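Local coordinates for endo-1,3-beta-glucanase, family GH16 (Zobellia galactanivorans, PDB 4CRQ), which probably hydrolyses internal beta-1,3-glucosidic bonds of laminarin, acting as the calcium-binding catalytic module of a larger modular bacterial laminarinase, at residues D117-I122 with H157-E162; A125-G130 with G145-V150. The protein carries 1 engineered substitution. All blocks are in the same frame, centred on the assembly; numbering follows the deposited sequence.

Contact 1. Residues D117-I122 with H157-E162. Engineered in segment 117-122: Ser-120 (natural residue Glu).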
ATOM      1  N   ASP A 117      -3.620   5.188  -2.151  1.00 22.58           N
ATOM      2  CA  ASP A 117      -3.772   3.956  -1.378  1.00 21.42           C
ATOM      3  C   ASP A 117      -4.739   3.057  -2.147  1.00 21.46           C
ATOM      4  O   ASP A 117      -5.939   3.329  -2.189  1.00 23.63           O
ATOM      5  CB  ASP A 117      -4.279   4.247   0.046  1.00 25.75           C
ATOM      6  CG  ASP A 117      -3.356   5.185   0.809  1.00 30.55           C
ATOM      7  OD1 ASP A 117      -2.124   5.036   0.697  1.00 27.90           O
ATOM      8  OD2 ASP A 117      -3.841   6.075   1.534  1.00 39.88           O
ATOM      9  N   ILE A 118      -4.198   1.993  -2.761  1.00 20.56           N
ATOM     10  CA  ILE A 118      -5.003   1.080  -3.591  1.00 20.56           C
ATOM     11  C   ILE A 118      -5.837   0.177  -2.678  1.00 19.42           C
ATOM     12  O   ILE A 118      -7.043  -0.018  -2.894  1.00 22.12           O
ATOM     13  CB  ILE A 118      -4.107   0.280  -4.564  1.00 20.32           C
ATOM     14  CG1 ILE A 118      -3.325   1.279  -5.427  1.00 21.34           C
ATOM     15  CG2 ILE A 118      -4.962  -0.694  -5.385  1.00 19.84           C
ATOM     16  CD1 ILE A 118      -2.297   0.611  -6.303  1.00 20.30           C
ATOM     17  N   MET A 119      -5.182  -0.374  -1.655  1.00 19.57           N
ATOM     18  CA  MET A 119      -5.862  -1.172  -0.654  1.00 21.62           C
ATOM     19  C   MET A 119      -5.228  -0.872   0.699  1.00 19.65           C
ATOM     20  O   MET A 119      -3.998  -0.863   0.800  1.00 21.89           O
ATOM     21  CB  MET A 119      -5.729  -2.679  -0.978  1.00 21.04           C
ATOM     22  CG  MET A 119      -6.386  -3.636   0.048  1.00 23.31           C
ATOM     23  SD  MET A 119      -5.520  -3.849   1.631  1.00 22.78           S
ATOM     24  CE  MET A 119      -3.962  -4.599   1.119  1.00 23.71           C
ATOM     25  N   SER A 120      -6.059  -0.618   1.719  1.00 20.38           N
ATOM     26  CA  SER A 120      -5.571  -0.676   3.110  1.00 20.13           C
ATOM     27  C   SER A 120      -6.689  -1.328   3.939  1.00 19.62           C
ATOM     28  O   SER A 120      -7.871  -1.280   3.578  1.00 23.36           O
ATOM     29  CB  SER A 120      -5.129   0.681   3.652  1.00 26.68           C
ATOM     30  OG  SER A 120      -6.214   1.568   3.697  1.00 28.80           O
ATOM     31  N   ARG A 121      -6.295  -1.971   5.037  1.00 20.23           N
ATOM     32  CA  ARG A 121      -7.251  -2.597   5.942  1.00 21.30           C
ATOM     33  C   ARG A 121      -6.713  -2.480   7.349  1.00 19.18           C
ATOM     34  O   ARG A 121      -5.500  -2.458   7.531  1.00 20.98           O
ATOM     35  CB  ARG A 121      -7.453  -4.081   5.570  1.00 22.50           C
ATOM     36  CG  ARG A 121      -8.502  -4.797   6.429  1.00 24.14           C
ATOM     37  CD  ARG A 121      -8.406  -6.282   6.246  1.00 25.67           C
ATOM     38  NE  ARG A 121      -9.411  -6.986   7.035  1.00 26.98           N
ATOM     39  CZ  ARG A 121      -9.251  -8.197   7.548  1.00 24.63           C
ATOM     40  NH1 ARG A 121      -8.099  -8.861   7.376  1.00 24.92           N
ATOM     41  NH2 ARG A 121     -10.252  -8.742   8.242  1.00 30.04           N
ATOM     42  N   ILE A 122      -7.615  -2.407   8.328  1.00 22.90           N
ATOM     43  CA  ILE A 122      -7.180  -2.455   9.731  1.00 22.12           C
ATOM     44  C   ILE A 122      -7.875  -3.560  10.514  1.00 22.02           C
ATOM     45  O   ILE A 122      -9.060  -3.891  10.252  1.00 25.16           O
ATOM     46  CB  ILE A 122      -7.376  -1.091  10.472  1.00 24.86           C
ATOM     47  CG1 ILE A 122      -8.845  -0.618  10.378  1.00 26.70           C
ATOM     48  CG2 ILE A 122      -6.376  -0.052   9.949  1.00 26.01           C
ATOM     49  CD1 ILE A 122      -9.221   0.449  11.385  1.00 30.86           C
ATOM     50  N   HIS A 157      -8.055 -11.791  -3.132  1.00 19.70           N
ATOM     51  CA  HIS A 157      -8.879 -10.837  -3.872  1.00 20.05           C
ATOM     52  C   HIS A 157      -7.989 -10.025  -4.768  1.00 20.44           C
ATOM     53  O   HIS A 157      -6.775  -9.926  -4.520  1.00 18.96           O
ATOM     54  CB  HIS A 157      -9.656  -9.926  -2.934  1.00 19.36           C
ATOM     55  CG  HIS A 157     -10.660 -10.671  -2.087  1.00 18.97           C
ATOM     56  ND1 HIS A 157     -11.918 -10.946  -2.516  1.00 22.48           N
ATOM     57  CD2 HIS A 157     -10.550 -11.222  -0.814  1.00 20.00           C
ATOM     58  CE1 HIS A 157     -12.579 -11.633  -1.547  1.00 20.87           C
ATOM     59  NE2 HIS A 157     -11.747 -11.802  -0.516  1.00 21.37           N
ATOM     60  N   ILE A 158      -8.569  -9.426  -5.801  1.00 20.72           N
ATOM     61  CA  ILE A 158      -7.824  -8.529  -6.694  1.00 19.69           C
ATOM     62  C   ILE A 158      -8.095  -7.088  -6.243  1.00 19.80           C
ATOM     63  O   ILE A 158      -9.260  -6.653  -6.206  1.00 24.55           O
ATOM     64  CB  ILE A 158      -8.257  -8.675  -8.166  1.00 21.00           C
ATOM     65  CG1 ILE A 158      -8.289 -10.169  -8.607  1.00 22.57           C
ATOM     66  CG2 ILE A 158      -7.385  -7.783  -9.074  1.00 23.18           C
ATOM     67  CD1 ILE A 158      -6.972 -10.952  -8.530  1.00 22.24           C
ATOM     68  N   TYR A 159      -7.024  -6.351  -5.906  1.00 20.28           N
ATOM     69  CA  TYR A 159      -7.162  -4.940  -5.515  1.00 20.17           C
ATOM     70  C   TYR A 159      -6.541  -4.097  -6.604  1.00 20.33           C
ATOM     71  O   TYR A 159      -5.371  -4.334  -6.950  1.00 19.17           O
ATOM     72  CB  TYR A 159      -6.454  -4.693  -4.199  1.00 18.92           C
ATOM     73  CG  TYR A 159      -7.057  -5.522  -3.083  1.00 17.70           C
ATOM     74  CD1 TYR A 159      -8.230  -5.088  -2.434  1.00 20.04           C
ATOM     75  CD2 TYR A 159      -6.475  -6.751  -2.680  1.00 19.10           C
ATOM     76  CE1 TYR A 159      -8.796  -5.841  -1.423  1.00 19.57           C
ATOM     77  CE2 TYR A 159      -7.046  -7.516  -1.646  1.00 19.20           C
ATOM     78  CZ  TYR A 159      -8.211  -7.056  -1.014  1.00 18.74           C
ATOM     79  OH  TYR A 159      -8.826  -7.748   0.015  1.00 20.02           O
ATOM     80  N   SER A 160      -7.275  -3.118  -7.167  1.00 18.93           N
ATOM     81  CA  SER A 160      -6.696  -2.340  -8.260  1.00 20.03           C
ATOM     82  C   SER A 160      -7.198  -0.907  -8.262  1.00 21.04           C
ATOM     83  O   SER A 160      -8.238  -0.596  -7.658  1.00 21.68           O
ATOM     84  CB  SER A 160      -7.036  -3.006  -9.614  1.00 21.76           C
ATOM     85  OG  SER A 160      -8.439  -2.954  -9.836  1.00 26.52           O
ATOM     86  N   VAL A 161      -6.447  -0.055  -8.952  1.00 19.69           N
ATOM     87  CA  VAL A 161      -6.913   1.266  -9.315  1.00 22.03           C
ATOM     88  C   VAL A 161      -6.743   1.431 -10.800  1.00 20.10           C
ATOM     89  O   VAL A 161      -5.761   0.910 -11.348  1.00 20.62           O
ATOM     90  CB  VAL A 161      -6.176   2.439  -8.597  1.00 21.72           C
ATOM     91  CG1 VAL A 161      -6.578   2.493  -7.141  1.00 24.11           C
ATOM     92  CG2 VAL A 161      -4.645   2.389  -8.821  1.00 23.11           C
ATOM     93  N   GLU A 162      -7.672   2.126 -11.446  1.00 24.11           N
ATOM     94  CA  GLU A 162      -7.474   2.593 -12.829  1.00 24.30           C
ATOM     95  C   GLU A 162      -7.259   4.099 -12.728  1.00 23.90           C
ATOM     96  O   GLU A 162      -8.130   4.829 -12.233  1.00 28.17           O
ATOM     97  CB  GLU A 162      -8.651   2.282 -13.733  1.00 26.88           C
ATOM     98  CG  GLU A 162      -8.743   0.827 -14.123  1.00 29.54           C
ATOM     99  CD  GLU A 162      -9.979   0.489 -14.939  1.00 36.04           C
ATOM    100  OE1 GLU A 162     -10.847   1.360 -15.200  1.00 41.29           O
ATOM    101  OE2 GLU A 162     -10.084  -0.687 -15.319  1.00 43.01           O
TER
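Ile-118 and Met-119 turn their side chains into the interior of the GH16 beta-sandwich, where they meet Tyr-159 and Val-161 of strand 156-163 in the facing sheet. They form a classic beta bulge: both residues are backbone hydrogen-bonded to Phe-98, and Ile-118 takes helix-like backbone angles. The bulge lies within the sequence Glu-x-Asp-x-x-Glu expected of this family, running here from Glu-115 through Asp-117. Its last member is the engineered Ser-120, a glutamate in the natural sequence; in relatives these acids form the catalytic machinery.

Met-119 covers one face of the Tyr-159 ring. Its CG lies 3.6 Å from the ring centroid, 19° off the normal, a CH-pi contact shifted toward the rim, and approaches Tyr-159 CD1 at 3.4 Å. With CG anti to the backbone N (chi1 178°), the thioether carries on over the ring and bends at chi2 and chi3, placing SD 4.9 Å from the centroid. That is a Met-aromatic contact above the face, at a distance rather than in close touch.

Ile-118 splits its branches between two neighbours. CG2 rests on the backbone of strand 156-163, reaching Ser-160 C at 3.6 Å, while CG1 packs on Val-161 CG2 at 3.8 Å, the two side chains crossing at about a right angle. Trp-170 touches Val-161 and Val-172 touches Tyr-159, both from strand 167-172, the neighbour of 156-163 in its sheet.

All five touching residues are buried, and their shared surface of 259 Å² involves no hydrogen bond between the segments. Attraction here is therefore dispersive, with a weak aromatic component: the side chains of the bulge, Met-119's thioether among them, rest on the Tyr-159 ring, the backbone at Ser-160 and the Val-161 methyls, beneath the segment that carries the probable catalytic motif.

Contact 2. Residues A125-G130 with G145-V150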
ATOM      1  N   ALA A 125     -11.486  -5.833  10.338  1.00 29.95           N
ATOM      2  CA  ALA A 125     -12.581  -5.195   9.570  1.00 31.84           C
ATOM      3  C   ALA A 125     -12.974  -6.029   8.341  1.00 35.98           C
ATOM      4  O   ALA A 125     -12.107  -6.570   7.644  1.00 33.44           O
ATOM      5  CB  ALA A 125     -12.218  -3.768   9.155  1.00 31.70           C
ATOM      6  N   LEU A 126     -14.270  -6.153   8.079  1.00 38.92           N
ATOM      7  CA  LEU A 126     -14.683  -6.922   6.889  1.00 34.18           C
ATOM      8  C   LEU A 126     -14.905  -5.975   5.690  1.00 33.29           C
ATOM      9  O   LEU A 126     -15.878  -6.053   4.949  1.00 32.85           O
ATOM     10  CB  LEU A 126     -15.853  -7.888   7.200  1.00 35.71           C
ATOM     11  CG  LEU A 126     -15.551  -9.053   8.180  1.00 35.03           C
ATOM     12  CD1 LEU A 126     -16.802  -9.892   8.350  1.00 36.59           C
ATOM     13  CD2 LEU A 126     -14.352  -9.933   7.768  1.00 30.88           C
ATOM     14  N   GLN A 127     -13.945  -5.083   5.529  1.00 33.68           N
ATOM     15  CA  GLN A 127     -13.929  -4.099   4.470  1.00 30.54           C
ATOM     16  C   GLN A 127     -12.517  -3.615   4.252  1.00 27.21           C
ATOM     17  O   GLN A 127     -11.653  -3.721   5.141  1.00 32.60           O
ATOM     18  CB  GLN A 127     -14.809  -2.910   4.822  1.00 37.22           C
ATOM     19  CG  GLN A 127     -14.472  -2.288   6.161  1.00 43.71           C
ATOM     20  CD  GLN A 127     -15.497  -1.301   6.634  1.00 55.32           C
ATOM     21  OE1 GLN A 127     -16.584  -1.154   6.064  1.00 56.58           O
ATOM     22  NE2 GLN A 127     -15.155  -0.605   7.701  1.00 59.57           N
ATOM     23  N   THR A 128     -12.285  -3.079   3.065  1.00 25.38           N
ATOM     24  CA  THR A 128     -10.979  -2.522   2.735  1.00 21.57           C
ATOM     25  C   THR A 128     -11.224  -1.119   2.204  1.00 24.17           C
ATOM     26  O   THR A 128     -12.357  -0.787   1.821  1.00 27.22           O
ATOM     27  CB  THR A 128     -10.211  -3.371   1.700  1.00 22.76           C
ATOM     28  OG1 THR A 128     -10.974  -3.455   0.480  1.00 26.23           O
ATOM     29  CG2 THR A 128      -9.896  -4.805   2.242  1.00 24.59           C
ATOM     30  N   HIS A 129     -10.163  -0.314   2.176  1.00 24.18           N
ATOM     31  CA  HIS A 129     -10.244   1.090   1.776  1.00 23.21           C
ATOM     32  C   HIS A 129      -9.398   1.445   0.587  1.00 24.09           C
ATOM     33  O   HIS A 129      -8.443   0.742   0.275  1.00 25.83           O
ATOM     34  CB  HIS A 129      -9.842   1.954   2.949  1.00 28.32           C
ATOM     35  CG  HIS A 129     -10.742   1.809   4.167  1.00 30.75           C
ATOM     36  ND1 HIS A 129     -11.597   2.765   4.543  1.00 36.36           N
ATOM     37  CD2 HIS A 129     -10.890   0.761   5.091  1.00 35.54           C
ATOM     38  CE1 HIS A 129     -12.263   2.368   5.665  1.00 36.67           C
ATOM     39  NE2 HIS A 129     -11.829   1.139   5.990  1.00 37.97           N
ATOM     40  N   GLY A 130      -9.775   2.555  -0.056  1.00 26.58           N
ATOM     41  CA  GLY A 130      -9.103   3.157  -1.205  1.00 25.24           C
ATOM     42  C   GLY A 130      -9.143   4.645  -0.967  1.00 23.54           C
ATOM     43  O   GLY A 130     -10.227   5.208  -0.781  1.00 26.95           O
ATOM     44  N   GLY A 145     -11.411   9.342   0.540  1.00 32.47           N
ATOM     45  CA  GLY A 145     -11.436   7.885   0.512  1.00 32.89           C
ATOM     46  C   GLY A 145     -12.813   7.292   0.656  1.00 30.72           C
ATOM     47  O   GLY A 145     -13.793   8.002   0.974  1.00 33.92           O
ATOM     48  N   ASP A 146     -12.889   5.984   0.423  1.00 30.81           N
ATOM     49  CA  ASP A 146     -14.122   5.226   0.633  1.00 30.77           C
ATOM     50  C   ASP A 146     -13.733   3.765   0.944  1.00 30.29           C
ATOM     51  O   ASP A 146     -12.537   3.380   0.875  1.00 29.12           O
ATOM     52  CB  ASP A 146     -15.075   5.376  -0.587  1.00 34.05           C
ATOM     53  CG  ASP A 146     -16.540   5.318  -0.215  1.00 43.70           C
ATOM     54  OD1 ASP A 146     -16.884   4.671   0.791  1.00 35.61           O
ATOM     55  OD2 ASP A 146     -17.367   5.927  -0.934  1.00 46.21           O
ATOM     56  N   ASP A 147     -14.721   2.951   1.277  1.00 30.29           N
ATOM     57  CA  ASP A 147     -14.458   1.545   1.585  1.00 28.84           C
ATOM     58  C   ASP A 147     -15.475   0.655   0.917  1.00 25.40           C
ATOM     59  O   ASP A 147     -16.473   1.138   0.384  1.00 29.78           O
ATOM     60  CB  ASP A 147     -14.351   1.289   3.116  1.00 36.15           C
ATOM     61  CG  ASP A 147     -15.555   1.793   3.932  1.00 42.52           C
ATOM     62  OD1 ASP A 147     -16.641   2.061   3.389  1.00 42.05           O
ATOM     63  OD2 ASP A 147     -15.402   1.912   5.167  1.00 48.21           O
ATOM     64  N   VAL A 148     -15.211  -0.644   0.937  1.00 27.97           N
ATOM     65  CA  VAL A 148     -16.098  -1.633   0.348  1.00 26.84           C
ATOM     66  C   VAL A 148     -16.060  -2.874   1.230  1.00 26.37           C
ATOM     67  O   VAL A 148     -14.994  -3.236   1.763  1.00 25.69           O
ATOM     68  CB  VAL A 148     -15.717  -1.966  -1.137  1.00 29.12           C
ATOM     69  CG1 VAL A 148     -14.297  -2.555  -1.298  1.00 28.98           C
ATOM     70  CG2 VAL A 148     -16.772  -2.867  -1.793  1.00 29.32           C
ATOM     71  N   GLY A 149     -17.204  -3.535   1.379  1.00 27.96           N
ATOM     72  CA  GLY A 149     -17.270  -4.778   2.144  1.00 30.35           C
ATOM     73  C   GLY A 149     -16.509  -5.886   1.418  1.00 28.32           C
ATOM     74  O   GLY A 149     -16.631  -6.028   0.201  1.00 31.12           O
ATOM     75  N   VAL A 150     -15.714  -6.650   2.164  1.00 29.75           N
ATOM     76  CA  VAL A 150     -14.983  -7.810   1.637  1.00 30.31           C
ATOM     77  C   VAL A 150     -15.305  -8.923   2.648  1.00 31.61           C
ATOM     78  O   VAL A 150     -14.792  -8.857   3.783  1.00 32.61           O
ATOM     79  CB  VAL A 150     -13.459  -7.533   1.481  1.00 28.12           C
ATOM     80  CG1 VAL A 150     -12.711  -8.788   1.016  1.00 28.89           C
ATOM     81  CG2 VAL A 150     -13.190  -6.363   0.532  1.00 26.79           C
TER
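Thr-128, Val-148 and Val-150 make the tightly packed side of this pairing. Thr-128 and Val-148 lie side by side, OG1 3.9 Å from Val-148 CG1, and the same Thr-128 OG1 meets Val-150 CG2 at 3.7 Å. All three side chains also touch Val-172 of strand 167-172, and Tyr-159 covers Thr-128 and Val-150, so this face looks into the sandwich interior.

The backbones hold the strands in register with five hydrogen bonds. Reciprocal pairs join Thr-128 to Val-148 and Gly-130 to Asp-146; at the loop end Val-150 N meets Leu-126 O at 2.9 Å, 48° out of the carbonyl plane, beside the inverse gamma turn centred on Leu-126. Strands 127-135 and 141-149 thus form an antiparallel beta hairpin, their short segments running at 152°, at one edge of the concave sheet of the GH16 jelly roll.

The other face is more open to solvent and carries polar groups, though Asp-147 and His-129 are in close touch there. Asp-147 CB sits over one face of the His-129 ring, 3.5 Å from its centroid, a CH-pi contact, and Asp-147 OD2 comes 3.2 Å from His-129 CE1. The carboxylate plane is turned 58° from the ring. Gln-127 OE1 approaches Asp-147 OD2 at 3.4 Å, but both are acceptors and make no bond. His-129 also meets Trp-208 edge-to-face; an alanine here would probably deprive Trp-208 of its aromatic partner and let the Asp-147 side chain turn. Leu-126 is exposed at the loop end. Asp-146, on the Thr-128 face but at the exposed end of the strand, takes the N-H of Asp-147 on OD1 at 2.8 Å.

The segments follow in the order 117-122, 125-130, 145-150, 157-162, so the hairpin of contact 2 occupies the chain between the two halves of contact 1. Their centres lie about 9 Å apart. Contact 1 spans the two layers of the sandwich, whereas contact 2 pairs neighbouring strands in one of them. They are joined through a probable hydrogen bond between His-129 N and the carbonyl O of the engineered Ser-120, 2.9 Å long, and through Val-150 CG1 packing on His-157 NE2 at 3.5 Å. Within this single GH16 domain, the strand carrying the probable catalytic motif is therefore tied both to the hairpin beside it and to the layer behind it.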